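Local coordinates for protein 16 kDa beta-galactoside-binding lectin (Gallus gallus, PDB 1QMJ) that binds beta-galactosides such as lactose as a homodimeric galectin, and may take part in regulating differentiation, at residues V4-V10 with E113-A119; V16-I22 with G81-C87; S38-H43 with D64-G68; D53-C59 with E70-F76. One frame throughout, in Å; residues are numbered along the deposited sequence.

Contact 1: residues V4-V10 with E113-A119; sequences VVTQLDV and EKIQYLA
Val4 and Tyr117 meet slantwise on one side of an antiparallel strand pair. Val4 CG1, set anti to the backbone N (chi1 180°), rests 3.5 Å from Tyr117 CE2, oblique to the ring; this leaves CG2 beside the N and turned to CB of Ala119. Thr6 adds its methyl to the same ring, again obliquely, CG2 lying 3.9 Å from Tyr117 CD2. Val5 and Leu118 share the other, buried side, where Leu8 joins them through CD1, 4.1 Å from Leu118 CB. Their strands are tied by Val5 N to Leu118 O (2.8 Å) and by the reciprocal bond, Leu118 N to Val5 O. On its other edge segment 113-119 is bulged, Gln116 and Tyr117 sharing Gly34 as partner in a classic beta bulge; toward segment 4-10 the register moves by two residues before Val10 and Ile115 form a single bridge with CB atoms 3.9 Å apart. At the outer end Asp9 OD1 lies against Lys114 CD (3.3 Å), while the salt bridge to Lys114 NZ is long. Val4 to Thr6 also pair antiparallel with a strand of the second subunit, carrying the sheet across the interface, as in the prototype galectin dimer of two beta sandwiches.

Contact 2: residues V16-I22 with G81-C87; sequences VKVKGKI and GDKVEIC. With BME (beta-mercaptoethanol), chain C.
Glu85 carries its CG opposite the backbone N (chi1 -179°) and runs on extended, whereas Lys17 sets CG opposite its carbonyl carbon (chi1 -61°); together these turns bring the carboxylate among the methylenes of two lysines. Glu85 OE2 sits 3.4 Å from Lys17 CD and equally close to Lys19 CD, both lysines slanting across the acid. The ammonium groups do not close a salt bridge: Lys17 NZ stays 4.2 Å from Glu85 OE2, so any electrostatic pull is probably diffuse. Next to them Cys87 SG touches Lys17 CG. A disulfide of 2.0 Å joins Cys87 SG to S2 of beta-mercaptoethanol, probably a crystallisation additive. The O1 of this molecule donates to Glu85 O (2.8 Å). These residues line one face of two neighbouring inner strands in the five-stranded sheet of the galectin beta sandwich. Val18, Val84 and Ile86 are on the other face, where Phe29 and Phe124 pack on members of the group, and Ile22 CD1 comes to 4.2 Å from Val84 CG1. Val18 and Ile86 exchange two nearly straight backbone bonds, but at Gly20 and Val84 the return bond, Val84 N to Gly20 O, is weak. Ile22 N reaches Asp82 O at 2.8 Å. Lys21, bent at its second and fourth torsions, brings NZ to within 3.3 Å of Gly81 O, approaching from above the carbonyl plane.

Contact 3: residues S38-H43 with D64-G68; sequences STLMLH and DGTWG
The predicted beta-galactoside site of this galectin includes Trp67, and the indole leans against His43, the first residue of the family's His-Phe-Asn-Pro-Arg sequence. Trp67 CH2 stands 3.6 Å above the imidazole plane, over the centre of that ring. The two planes are inclined at 47°, with 4.6 Å between the His43 ring and the six-membered ring of Trp67, centroid to centroid, so the pair is oblique. With Trp67 CG opposite the carbonyl carbon (chi1 -70°), the far end of the indole swings back toward strand 39-47. There Leu40 gives a looser touch, CD1 lying 4.4 Å from Trp67 CH2. Leu40 and His43 are three residues apart yet both turn toward the indole; the classic beta bulge formed by Met41 and Leu42 opposite Val33, where the strand turns a corner, is consistent with this phase. Lys62 makes a cation-pi contact with the same tryptophan. At the other end the link passes through the backbone: Gly65 N donates to Ser38 O over 2.9 Å. Asp64 N is also near, 3.2 Å from Ser38 O, but the angle is too poor for a bond. Gly65 takes a positive phi, which suits glycine, at the bend leading from Asp64 into the short strand 66-67. Ser38 N is itself held by Asp36 OD1.

Contact 4: residues D53-C59 with E70-F76; sequences DVNTVVC and EDRKADF
Phe76 presents one ring face to Asn55, whose CA stands 3.6 Å above the plane over its centre; Asn55 CB makes a CH-pi contact, 4.0 Å from the ring centroid. Phe48 meets the same ring edge-to-face, and Val57 CG2 comes in obliquely, 3.6 Å from CD1 of Phe76. Arg72 sets CG anti to the carbonyl carbon (chi1 -81°) and bends at chi2, bringing the guanidinium to Asp53, whose OD1 lies at its edge, in plane. NH1 and NH2 both donate to that single oxygen, each over 2.7 Å, with the carboxylate turned 53° from the guanidinium: NH2 reaches the syn side, NH1 arrives from above the carboxylate plane. Arg72 NE is engaged by Glu70 OE1 at 3.1 Å, and Asp53 OD2 has its own salt bridge to Arg47. The same segments run antiparallel as strands 56-59 and 71-73, joined by paired bonds between Cys59 and Asp71. Past Lys73 a water bridges the gap, accepting from Val57 N and donating to Lys73 O and Asp75 O. Lys73 NZ is bonded to Glu105 O and weakly to Asp71 OD2. With acids at both NE and its terminal nitrogens, Arg72 is restrained in rotation and its charge probably stabilised, which would help order it and Glu70 in the predicted galactoside site.

Overall arrangement
In this galectin the predicted galactoside site and the edge used in the dimer both belong to, or adjoin, one sheet. Contacts 3 and 4 alternate along the chain and together hold six of the seven predicted galactoside-site residues, their centres about 17 Å apart; Leu42 CD1 of contact 3 packs on Cys59 CB of contact 4 at 4.1 Å. Contact 1, at the subunit interface, touches contact 3 through Ile115 CG1 and Met41 CE (3.5 Å), but its centre is about 24 Å from that of contact 4. Contact 2 belongs to the other sheet, and Val16 CG2 meets Val10 CG2 of contact 1 at 3.7 Å. The loop closed by contact 1 encloses the other three contacts.

Contact 1: residues V4-V10 with E113-A119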
# COMPACT_ATOMS: atom_id res chain seq x y z
N VAL A 4 -1.33 -2.85 -6.17
CA VAL A 4 -0.90 -4.14 -5.63
C VAL A 4 0.15 -3.91 -4.55
O VAL A 4 1.09 -3.13 -4.74
CB VAL A 4 -0.30 -5.01 -6.74
CG1 VAL A 4 0.17 -6.38 -6.23
CG2 VAL A 4 -1.28 -5.30 -7.87
N VAL A 5 -0.04 -4.60 -3.45
CA VAL A 5 0.87 -4.53 -2.30
C VAL A 5 1.44 -5.91 -2.01
O VAL A 5 0.70 -6.89 -1.87
CB VAL A 5 0.12 -4.03 -1.05
CG1 VAL A 5 1.06 -3.59 0.06
CG2 VAL A 5 -0.79 -2.84 -1.33
N THR A 6 2.75 -5.97 -2.00
CA THR A 6 3.48 -7.22 -1.76
C THR A 6 4.49 -7.02 -0.62
O THR A 6 4.62 -5.91 -0.08
CB THR A 6 4.21 -7.67 -3.03
OG1 THR A 6 4.96 -6.59 -3.57
CG2 THR A 6 3.26 -8.16 -4.12
N GLN A 7 5.16 -8.10 -0.29
CA GLN A 7 6.17 -8.12 0.77
C GLN A 7 5.52 -7.92 2.15
O GLN A 7 6.15 -7.44 3.09
CB GLN A 7 7.20 -7.00 0.58
CG GLN A 7 7.79 -6.96 -0.83
CD GLN A 7 8.59 -8.21 -1.19
OE1 GLN A 7 9.16 -8.86 -0.32
NE2 GLN A 7 8.66 -8.61 -2.45
N LEU A 8 4.25 -8.29 2.23
CA LEU A 8 3.48 -8.17 3.48
C LEU A 8 3.70 -9.41 4.34
O LEU A 8 4.21 -10.44 3.87
CB LEU A 8 1.98 -8.05 3.18
CG LEU A 8 1.59 -6.71 2.56
CD1 LEU A 8 0.10 -6.63 2.22
CD2 LEU A 8 1.87 -5.52 3.48
N ASP A 9 3.30 -9.28 5.59
CA ASP A 9 3.43 -10.35 6.58
C ASP A 9 2.30 -10.26 7.61
O ASP A 9 2.53 -10.36 8.82
CB ASP A 9 4.77 -10.26 7.30
CG ASP A 9 5.10 -11.49 8.15
OD1 ASP A 9 4.22 -12.43 8.29
OD2 ASP A 9 6.25 -11.59 8.73
N VAL A 10 1.10 -10.06 7.10
CA VAL A 10 -0.10 -9.97 7.95
C VAL A 10 -0.38 -11.35 8.52
O VAL A 10 -0.59 -12.32 7.78
CB VAL A 10 -1.31 -9.50 7.15
CG1 VAL A 10 -2.53 -9.22 8.03
CG2 VAL A 10 -1.05 -8.22 6.37
N GLU A 113 -1.64 -19.14 6.55
CA GLU A 113 -1.37 -18.59 7.88
C GLU A 113 -0.85 -17.15 7.91
O GLU A 113 -0.58 -16.61 8.99
CB GLU A 113 -0.44 -19.51 8.68
CG GLU A 113 0.74 -20.08 7.91
CD GLU A 113 0.53 -21.52 7.49
OE1 GLU A 113 0.47 -22.40 8.39
OE2 GLU A 113 0.41 -21.79 6.27
N LYS A 114 -0.70 -16.54 6.74
CA LYS A 114 -0.24 -15.15 6.67
C LYS A 114 -0.55 -14.61 5.29
O LYS A 114 -0.59 -15.37 4.32
CB LYS A 114 1.26 -15.04 6.97
CG LYS A 114 2.16 -15.07 5.74
CD LYS A 114 3.62 -14.82 6.08
CE LYS A 114 4.22 -16.00 6.84
NZ LYS A 114 5.68 -15.81 7.09
N ILE A 115 -0.82 -13.31 5.21
CA ILE A 115 -1.10 -12.66 3.94
C ILE A 115 0.13 -11.87 3.51
O ILE A 115 0.67 -11.09 4.27
CB ILE A 115 -2.32 -11.71 4.05
CG1 ILE A 115 -3.61 -12.53 4.11
CG2 ILE A 115 -2.35 -10.73 2.87
CD1 ILE A 115 -4.85 -11.73 4.52
N GLN A 116 0.56 -12.10 2.27
CA GLN A 116 1.72 -11.40 1.75
C GLN A 116 1.37 -10.60 0.51
O GLN A 116 2.20 -9.86 -0.01
CB GLN A 116 2.81 -12.41 1.39
CG GLN A 116 3.15 -13.37 2.50
CD GLN A 116 4.19 -14.38 2.08
OE1 GLN A 116 3.93 -15.24 1.25
NE2 GLN A 116 5.38 -14.27 2.65
N TYR A 117 0.14 -10.75 0.05
CA TYR A 117 -0.31 -10.08 -1.16
C TYR A 117 -1.70 -9.47 -0.97
O TYR A 117 -2.57 -10.09 -0.37
CB TYR A 117 -0.35 -11.12 -2.29
CG TYR A 117 -0.91 -10.65 -3.62
CD1 TYR A 117 -2.28 -10.73 -3.89
CD2 TYR A 117 -0.06 -10.16 -4.61
CE1 TYR A 117 -2.79 -10.33 -5.12
CE2 TYR A 117 -0.56 -9.76 -5.85
CZ TYR A 117 -1.92 -9.85 -6.10
OH TYR A 117 -2.41 -9.44 -7.32
N LEU A 118 -1.87 -8.26 -1.48
CA LEU A 118 -3.14 -7.53 -1.41
C LEU A 118 -3.26 -6.77 -2.72
O LEU A 118 -2.29 -6.17 -3.17
CB LEU A 118 -3.13 -6.54 -0.23
CG LEU A 118 -4.29 -5.55 -0.03
CD1 LEU A 118 -5.60 -6.27 0.24
CD2 LEU A 118 -4.00 -4.62 1.12
N ALA A 119 -4.42 -6.83 -3.35
CA ALA A 119 -4.63 -6.10 -4.59
C ALA A 119 -6.06 -5.60 -4.65
O ALA A 119 -6.99 -6.29 -4.24
CB ALA A 119 -4.34 -6.98 -5.79

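Contact 2: residues V16-I22 with G81-C87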
# COMPACT_ATOMS: atom_id res chain seq x y z
N VAL A 16 -6.32 -5.40 8.43
CA VAL A 16 -5.97 -4.66 7.21
C VAL A 16 -7.19 -3.86 6.78
O VAL A 16 -8.25 -4.42 6.46
CB VAL A 16 -5.59 -5.62 6.08
CG1 VAL A 16 -5.38 -4.91 4.74
CG2 VAL A 16 -4.29 -6.38 6.35
N LYS A 17 -7.04 -2.56 6.78
CA LYS A 17 -8.13 -1.65 6.42
C LYS A 17 -7.86 -0.94 5.11
O LYS A 17 -6.82 -0.29 4.93
CB LYS A 17 -8.31 -0.58 7.49
CG LYS A 17 -8.68 -1.14 8.86
CD LYS A 17 -8.97 -0.04 9.87
CE LYS A 17 -9.66 -0.54 11.14
NZ LYS A 17 -10.40 0.52 11.84
N VAL A 18 -8.81 -1.09 4.22
CA VAL A 18 -8.77 -0.45 2.91
C VAL A 18 -9.90 0.57 2.83
O VAL A 18 -11.08 0.22 2.88
CB VAL A 18 -8.96 -1.48 1.79
CG1 VAL A 18 -8.99 -0.84 0.40
CG2 VAL A 18 -7.84 -2.52 1.74
N LYS A 19 -9.49 1.81 2.71
CA LYS A 19 -10.43 2.93 2.59
C LYS A 19 -10.40 3.44 1.16
O LYS A 19 -9.34 3.52 0.53
CB LYS A 19 -10.02 4.07 3.53
CG LYS A 19 -9.76 3.61 4.97
CD LYS A 19 -9.40 4.77 5.90
CE LYS A 19 -10.60 5.65 6.25
NZ LYS A 19 -11.05 6.49 5.13
N GLY A 20 -11.57 3.79 0.67
CA GLY A 20 -11.69 4.29 -0.70
C GLY A 20 -13.12 4.73 -0.99
O GLY A 20 -13.96 4.83 -0.08
N LYS A 21 -13.34 4.98 -2.25
CA LYS A 21 -14.63 5.42 -2.75
C LYS A 21 -15.03 4.61 -3.98
O LYS A 21 -14.24 4.44 -4.92
CB LYS A 21 -14.56 6.90 -3.15
CG LYS A 21 -15.88 7.44 -3.71
CD LYS A 21 -15.68 8.32 -4.95
CE LYS A 21 -17.01 8.77 -5.58
NZ LYS A 21 -17.83 9.57 -4.66
N ILE A 22 -16.26 4.14 -3.93
CA ILE A 22 -16.84 3.38 -5.02
C ILE A 22 -17.29 4.39 -6.08
O ILE A 22 -17.99 5.36 -5.77
CB ILE A 22 -18.05 2.57 -4.52
CG1 ILE A 22 -17.72 1.64 -3.35
CG2 ILE A 22 -18.66 1.66 -5.60
CD1 ILE A 22 -18.97 1.10 -2.64
N GLY A 81 -20.79 5.47 -5.56
CA GLY A 81 -20.40 6.83 -5.11
C GLY A 81 -20.23 6.87 -3.59
O GLY A 81 -20.09 7.94 -2.98
N ASP A 82 -20.24 5.69 -3.02
CA ASP A 82 -20.12 5.51 -1.58
C ASP A 82 -18.67 5.34 -1.15
O ASP A 82 -17.91 4.57 -1.76
CB ASP A 82 -20.90 4.27 -1.15
CG ASP A 82 -22.33 4.58 -0.73
OD1 ASP A 82 -22.88 5.68 -1.10
OD2 ASP A 82 -22.98 3.73 -0.01
N LYS A 83 -18.33 6.08 -0.11
CA LYS A 83 -17.00 6.05 0.51
C LYS A 83 -17.05 5.06 1.67
O LYS A 83 -17.69 5.32 2.70
CB LYS A 83 -16.63 7.44 1.03
CG LYS A 83 -16.28 8.42 -0.09
CD LYS A 83 -16.64 9.87 0.26
CE LYS A 83 -16.57 10.81 -0.94
NZ LYS A 83 -17.19 12.12 -0.69
N VAL A 84 -16.38 3.95 1.48
CA VAL A 84 -16.36 2.88 2.48
C VAL A 84 -14.95 2.45 2.86
O VAL A 84 -13.99 2.68 2.10
CB VAL A 84 -17.09 1.64 1.93
CG1 VAL A 84 -16.38 1.02 0.72
CG2 VAL A 84 -17.22 0.52 2.95
N GLU A 85 -14.92 1.85 4.05
CA GLU A 85 -13.72 1.28 4.68
C GLU A 85 -13.96 -0.21 4.89
O GLU A 85 -14.92 -0.61 5.57
CB GLU A 85 -13.45 1.95 6.04
CG GLU A 85 -12.18 1.40 6.72
CD GLU A 85 -11.77 2.17 7.98
OE1 GLU A 85 -12.66 2.49 8.86
OE2 GLU A 85 -10.54 2.50 8.17
N ILE A 86 -13.09 -0.99 4.32
CA ILE A 86 -13.16 -2.45 4.39
C ILE A 86 -12.04 -2.99 5.29
O ILE A 86 -10.85 -2.75 5.05
CB ILE A 86 -13.02 -3.02 2.97
CG1 ILE A 86 -14.13 -2.53 2.03
CG2 ILE A 86 -13.06 -4.54 2.93
CD1 ILE A 86 -13.74 -2.59 0.55
N CYS A 87 -12.46 -3.71 6.31
CA CYS A 87 -11.54 -4.31 7.30
C CYS A 87 -11.48 -5.82 7.10
O CYS A 87 -12.51 -6.50 7.08
CB CYS A 87 -12.01 -3.99 8.71
SG CYS A 87 -11.95 -2.18 9.10
C1 BME C . -15.69 -1.45 9.16
C2 BME C . -14.49 -0.75 9.80
O1 BME C . -16.14 -0.69 8.07
S2 BME C . -13.32 -1.94 10.51

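Contact 3: residues S38-H43 with D64-G68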
# COMPACT_ATOMS: atom_id res chain seq x y z
N SER A 38 -1.96 -15.71 -8.18
CA SER A 38 -2.45 -17.05 -8.57
C SER A 38 -3.05 -17.82 -7.38
O SER A 38 -3.84 -18.76 -7.55
CB SER A 38 -1.31 -17.89 -9.15
OG SER A 38 -0.80 -17.26 -10.32
N THR A 39 -2.67 -17.41 -6.19
CA THR A 39 -3.16 -18.04 -4.96
C THR A 39 -3.71 -16.98 -4.02
O THR A 39 -2.96 -16.24 -3.37
CB THR A 39 -2.02 -18.79 -4.28
OG1 THR A 39 -1.51 -19.79 -5.16
CG2 THR A 39 -2.45 -19.49 -2.99
N LEU A 40 -5.03 -16.95 -3.97
CA LEU A 40 -5.76 -15.99 -3.15
C LEU A 40 -6.56 -16.69 -2.06
O LEU A 40 -7.27 -17.68 -2.31
CB LEU A 40 -6.76 -15.21 -4.00
CG LEU A 40 -6.10 -14.48 -5.17
CD1 LEU A 40 -7.11 -13.76 -6.06
CD2 LEU A 40 -5.10 -13.42 -4.73
N MET A 41 -6.42 -16.14 -0.89
CA MET A 41 -7.13 -16.63 0.27
C MET A 41 -8.58 -16.17 0.17
O MET A 41 -9.51 -16.85 0.61
CB MET A 41 -6.49 -16.08 1.55
CG MET A 41 -7.26 -16.47 2.82
SD MET A 41 -6.73 -15.55 4.24
CE MET A 41 -4.98 -15.75 4.48
N LEU A 42 -8.75 -15.01 -0.44
CA LEU A 42 -10.09 -14.44 -0.61
C LEU A 42 -10.17 -13.40 -1.73
O LEU A 42 -9.33 -12.49 -1.83
CB LEU A 42 -10.52 -13.76 0.68
CG LEU A 42 -11.76 -12.89 0.49
CD1 LEU A 42 -13.01 -13.70 0.16
CD2 LEU A 42 -12.10 -12.07 1.73
N HIS A 43 -11.22 -13.59 -2.52
CA HIS A 43 -11.56 -12.73 -3.65
C HIS A 43 -12.93 -12.09 -3.39
O HIS A 43 -13.96 -12.59 -3.85
CB HIS A 43 -11.62 -13.56 -4.94
CG HIS A 43 -12.05 -12.72 -6.16
ND1 HIS A 43 -13.20 -13.01 -6.89
CD2 HIS A 43 -11.49 -11.64 -6.76
CE1 HIS A 43 -13.30 -12.13 -7.87
NE2 HIS A 43 -12.29 -11.31 -7.81
N ASP A 64 -3.37 -21.93 -7.48
CA ASP A 64 -2.63 -22.34 -8.66
C ASP A 64 -3.34 -21.82 -9.92
O ASP A 64 -3.41 -22.52 -10.94
CB ASP A 64 -2.54 -23.86 -8.71
CG ASP A 64 -1.36 -24.37 -9.53
OD1 ASP A 64 -0.33 -23.62 -9.72
OD2 ASP A 64 -1.40 -25.56 -10.04
N GLY A 65 -3.85 -20.61 -9.78
CA GLY A 65 -4.55 -19.89 -10.87
C GLY A 65 -5.96 -20.44 -11.16
O GLY A 65 -6.59 -20.08 -12.17
N THR A 66 -6.46 -21.30 -10.30
CA THR A 66 -7.81 -21.88 -10.48
C THR A 66 -8.78 -21.36 -9.42
O THR A 66 -8.49 -21.38 -8.22
CB THR A 66 -7.78 -23.41 -10.37
OG1 THR A 66 -6.83 -23.95 -11.28
CG2 THR A 66 -9.13 -24.06 -10.69
N TRP A 67 -9.93 -20.90 -9.90
CA TRP A 67 -10.99 -20.38 -9.02
C TRP A 67 -11.67 -21.55 -8.31
O TRP A 67 -11.85 -22.64 -8.89
CB TRP A 67 -12.07 -19.64 -9.83
CG TRP A 67 -11.61 -18.29 -10.42
CD1 TRP A 67 -11.50 -17.99 -11.72
CD2 TRP A 67 -11.24 -17.14 -9.67
NE1 TRP A 67 -11.06 -16.63 -11.80
CE2 TRP A 67 -10.91 -16.15 -10.59
CE3 TRP A 67 -11.15 -16.86 -8.30
CZ2 TRP A 67 -10.50 -14.87 -10.22
CZ3 TRP A 67 -10.73 -15.56 -7.94
CH2 TRP A 67 -10.42 -14.61 -8.86
N GLY A 68 -12.04 -21.31 -7.08
CA GLY A 68 -12.74 -22.31 -6.26
C GLY A 68 -14.24 -22.20 -6.54
O GLY A 68 -14.65 -21.61 -7.55

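Contact 4: residues D53-C59 with E70-F76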
# COMPACT_ATOMS: atom_id res chain seq x y z
N ASP A 53 -24.75 -10.54 -12.73
CA ASP A 53 -24.99 -10.37 -11.29
C ASP A 53 -25.31 -8.92 -10.98
O ASP A 53 -24.57 -8.00 -11.37
CB ASP A 53 -23.77 -10.78 -10.48
CG ASP A 53 -23.42 -12.26 -10.63
OD1 ASP A 53 -24.29 -13.16 -10.32
OD2 ASP A 53 -22.26 -12.60 -11.07
N VAL A 54 -26.42 -8.75 -10.29
CA VAL A 54 -26.90 -7.43 -9.88
C VAL A 54 -26.91 -7.35 -8.35
O VAL A 54 -27.57 -8.15 -7.68
CB VAL A 54 -28.31 -7.20 -10.41
CG1 VAL A 54 -28.91 -5.86 -9.96
CG2 VAL A 54 -28.38 -7.18 -11.94
N ASN A 55 -26.16 -6.38 -7.87
CA ASN A 55 -26.01 -6.10 -6.43
C ASN A 55 -25.84 -7.40 -5.63
O ASN A 55 -26.70 -7.77 -4.81
CB ASN A 55 -27.26 -5.38 -5.92
CG ASN A 55 -27.48 -4.04 -6.63
OD1 ASN A 55 -26.52 -3.45 -7.13
ND2 ASN A 55 -28.69 -3.52 -6.70
N THR A 56 -24.73 -8.06 -5.89
CA THR A 56 -24.37 -9.32 -5.22
C THR A 56 -22.88 -9.38 -4.92
O THR A 56 -22.04 -9.04 -5.76
CB THR A 56 -24.70 -10.52 -6.11
OG1 THR A 56 -26.06 -10.50 -6.49
CG2 THR A 56 -24.44 -11.86 -5.42
N VAL A 57 -22.59 -9.81 -3.71
CA VAL A 57 -21.21 -9.97 -3.26
C VAL A 57 -20.81 -11.41 -3.50
O VAL A 57 -21.46 -12.35 -3.01
CB VAL A 57 -21.07 -9.65 -1.77
CG1 VAL A 57 -19.69 -10.03 -1.21
CG2 VAL A 57 -21.24 -8.16 -1.45
N VAL A 58 -19.75 -11.57 -4.24
CA VAL A 58 -19.22 -12.89 -4.55
C VAL A 58 -17.88 -13.05 -3.86
O VAL A 58 -17.01 -12.17 -3.94
CB VAL A 58 -19.04 -13.06 -6.07
CG1 VAL A 58 -18.45 -14.43 -6.45
CG2 VAL A 58 -20.35 -12.95 -6.85
N CYS A 59 -17.75 -14.17 -3.19
CA CYS A 59 -16.53 -14.54 -2.47
C CYS A 59 -16.00 -15.83 -3.07
O CYS A 59 -16.77 -16.73 -3.42
CB CYS A 59 -16.82 -14.74 -0.98
SG CYS A 59 -17.25 -13.17 -0.10
N GLU A 70 -17.68 -20.65 -6.01
CA GLU A 70 -18.22 -19.34 -5.64
C GLU A 70 -19.14 -19.46 -4.44
O GLU A 70 -19.81 -20.49 -4.25
CB GLU A 70 -19.02 -18.75 -6.79
CG GLU A 70 -18.15 -18.15 -7.89
CD GLU A 70 -18.95 -17.30 -8.87
OE1 GLU A 70 -20.23 -17.24 -8.77
OE2 GLU A 70 -18.34 -16.64 -9.79
N ASP A 71 -19.13 -18.40 -3.70
CA ASP A 71 -19.95 -18.24 -2.50
C ASP A 71 -20.63 -16.88 -2.60
O ASP A 71 -20.01 -15.84 -2.37
CB ASP A 71 -19.08 -18.30 -1.25
CG ASP A 71 -19.88 -18.19 0.05
OD1 ASP A 71 -21.17 -18.32 0.02
OD2 ASP A 71 -19.28 -17.96 1.17
N ARG A 72 -21.89 -16.93 -2.94
CA ARG A 72 -22.71 -15.73 -3.10
C ARG A 72 -23.37 -15.38 -1.77
O ARG A 72 -23.98 -16.24 -1.12
CB ARG A 72 -23.78 -15.98 -4.15
CG ARG A 72 -23.23 -15.82 -5.55
CD ARG A 72 -23.71 -16.90 -6.52
NE ARG A 72 -23.16 -16.68 -7.85
CZ ARG A 72 -23.56 -15.70 -8.65
NH1 ARG A 72 -24.52 -14.84 -8.26
NH2 ARG A 72 -23.06 -15.47 -9.87
N LYS A 73 -23.23 -14.12 -1.42
CA LYS A 73 -23.79 -13.58 -0.18
C LYS A 73 -25.13 -12.90 -0.45
O LYS A 73 -25.38 -12.41 -1.57
CB LYS A 73 -22.81 -12.57 0.42
CG LYS A 73 -21.49 -13.22 0.85
CD LYS A 73 -21.68 -14.30 1.92
CE LYS A 73 -20.36 -14.95 2.35
NZ LYS A 73 -20.51 -15.86 3.49
N ALA A 74 -25.95 -12.89 0.58
CA ALA A 74 -27.30 -12.31 0.53
C ALA A 74 -27.29 -10.78 0.71
O ALA A 74 -28.03 -10.05 0.04
CB ALA A 74 -28.16 -12.91 1.64
N ASP A 75 -26.46 -10.31 1.62
CA ASP A 75 -26.36 -8.87 1.93
C ASP A 75 -25.43 -8.14 0.96
O ASP A 75 -24.39 -8.67 0.54
CB ASP A 75 -25.81 -8.67 3.34
CG ASP A 75 -26.73 -9.25 4.41
OD1 ASP A 75 -27.82 -8.63 4.73
OD2 ASP A 75 -26.42 -10.35 5.00
N PHE A 76 -25.85 -6.93 0.63
CA PHE A 76 -25.11 -6.03 -0.28
C PHE A 76 -25.19 -4.60 0.26
O PHE A 76 -25.91 -3.75 -0.29
CB PHE A 76 -25.72 -6.09 -1.68
CG PHE A 76 -24.82 -5.47 -2.74
CD1 PHE A 76 -23.67 -6.15 -3.17
CD2 PHE A 76 -25.14 -4.23 -3.29
CE1 PHE A 76 -22.84 -5.59 -4.15
CE2 PHE A 76 -24.31 -3.66 -4.27
CZ PHE A 76 -23.16 -4.34 -4.70
O HOH W 1 -24.58 -9.77 -1.86